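Local coordinates for AlgW protein (Pseudomonas aeruginosa, PDB 7CO3), which probably acts as a serine endopeptidase of the HtrA type, pairing a trypsin-like protease domain with a PDZ domain, at residues B[109-112]-B[117-120]. The protein carries 1 engineered substitution. Residues are numbered along the deposited sequence; the frame is centred on the assembly and turned at random.
Sequences AVIM and YLLT
Val110 and Leu119 form the hydrogen-bonded pair of an antiparallel hairpin that illustrates how one strand pairing serves two surfaces: Ile111 with Leu118 on one face, Val110 with Leu119 on the other, where Leu119 meets helix 261-274. Val110 N gives a nearly straight bond to Leu119 O (2.7 Å, 164° at the hydrogen), lying in the carbonyl plane; Leu119 N returns one to Val110 O, which also receives a CA-H contact from Leu118. Met112 N to Tyr117 O, at 2.9 Å, adds a third bond near the turn.

Ile111 and Leu118 run alongside each other from a non-hydrogen-bonded pair. Ile111 holds CG1 beside its own backbone N (chi1 -52°), where it meets Leu118 CD2 at 3.6 Å; Leu118 CD2 also lies 4.1 Å from Ala109 CB.

On the face carrying Val110 and Leu119, Met112, whose CB is directed at the partner strand, bends at chi2 and chi3, so that CG and CE both come to Leu119 CD1, at 4.0 and 3.8 Å, the two chains crossing at a slant. Leu265 and Met268 of helix 261-274 also touch Met112, while Ala264 meets Leu119, so the helix packs against their apolar surface. Within the six-stranded barrel of the trypsin-like domain, strand 66-72 flanks 109-112 and strand 154-158 flanks 117-120.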
loop_
_atom_site.group_PDB
_atom_site.type_symbol
_atom_site.label_atom_id
_atom_site.label_comp_id
_atom_site.label_asym_id
_atom_site.label_seq_id
_atom_site.Cartn_x
_atom_site.Cartn_y
_atom_site.Cartn_z
ATOM N N ALA B 109 -17.701 -6.769 10.909
ATOM C CA ALA B 109 -19.061 -7.082 10.472
ATOM C C ALA B 109 -19.792 -5.775 10.212
ATOM O O ALA B 109 -19.404 -4.723 10.709
ATOM C CB ALA B 109 -19.828 -7.920 11.506
ATOM N N VAL B 110 -20.850 -5.844 9.408
ATOM C CA VAL B 110 -21.594 -4.641 9.051
ATOM C C VAL B 110 -23.044 -4.737 9.531
ATOM O O VAL B 110 -23.758 -5.680 9.189
ATOM C CB VAL B 110 -21.554 -4.367 7.538
ATOM C CG1 VAL B 110 -22.356 -3.094 7.269
ATOM C CG2 VAL B 110 -20.085 -4.213 7.057
ATOM N N ILE B 111 -23.488 -3.716 10.253
ATOM C CA ILE B 111 -24.880 -3.619 10.679
ATOM C C ILE B 111 -25.735 -3.225 9.489
ATOM O O ILE B 111 -25.631 -2.102 8.987
ATOM C CB ILE B 111 -25.050 -2.606 11.811
ATOM C CG1 ILE B 111 -24.074 -2.883 12.938
ATOM C CG2 ILE B 111 -26.518 -2.611 12.312
ATOM C CD1 ILE B 111 -23.877 -1.701 13.849
ATOM N N MET B 112 -26.597 -4.140 9.053
ATOM C CA MET B 112 -27.437 -3.919 7.884
ATOM C C MET B 112 -28.839 -3.391 8.203
ATOM O O MET B 112 -29.464 -2.797 7.321
ATOM C CB MET B 112 -27.552 -5.216 7.082
ATOM C CG MET B 112 -26.231 -5.809 6.652
ATOM S SD MET B 112 -25.281 -4.620 5.653
ATOM C CE MET B 112 -25.952 -4.986 4.031
ATOM N N TYR B 117 -29.458 -7.000 12.579
ATOM C CA TYR B 117 -28.851 -7.984 11.694
ATOM C C TYR B 117 -27.509 -7.464 11.150
ATOM O O TYR B 117 -27.372 -6.284 10.805
ATOM C CB TYR B 117 -29.789 -8.323 10.531
ATOM C CG TYR B 117 -31.025 -9.089 10.977
ATOM C CD1 TYR B 117 -30.909 -10.347 11.553
ATOM C CD2 TYR B 117 -32.307 -8.552 10.829
ATOM C CE1 TYR B 117 -32.032 -11.059 11.965
ATOM C CE2 TYR B 117 -33.446 -9.275 11.231
ATOM C CZ TYR B 117 -33.293 -10.514 11.802
ATOM O OH TYR B 117 -34.392 -11.235 12.226
ATOM N N LEU B 118 -26.533 -8.359 11.060
ATOM C CA LEU B 118 -25.177 -7.992 10.674
ATOM C C LEU B 118 -24.711 -8.985 9.653
ATOM O O LEU B 118 -25.000 -10.177 9.774
ATOM C CB LEU B 118 -24.199 -7.965 11.871
ATOM C CG LEU B 118 -24.371 -6.814 12.872
ATOM C CD1 LEU B 118 -25.215 -7.259 14.028
ATOM C CD2 LEU B 118 -23.046 -6.268 13.411
ATOM N N LEU B 119 -23.999 -8.479 8.648
ATOM C CA LEU B 119 -23.275 -9.304 7.697
ATOM C C LEU B 119 -21.781 -9.381 8.068
ATOM O O LEU B 119 -21.188 -8.393 8.527
ATOM C CB LEU B 119 -23.439 -8.715 6.295
ATOM C CG LEU B 119 -24.454 -9.351 5.339
ATOM C CD1 LEU B 119 -24.602 -8.501 4.111
ATOM C CD2 LEU B 119 -24.092 -10.792 4.974
ATOM N N THR B 120 -21.186 -10.553 7.858
ATOM C CA THR B 120 -19.745 -10.779 7.993
ATOM C C THR B 120 -19.385 -11.950 7.084
ATOM O O THR B 120 -20.252 -12.486 6.383
ATOM C CB THR B 120 -19.350 -11.040 9.455
ATOM O OG1 THR B 120 -17.945 -11.286 9.523
ATOM C CG2 THR B 120 -20.102 -12.296 10.030
#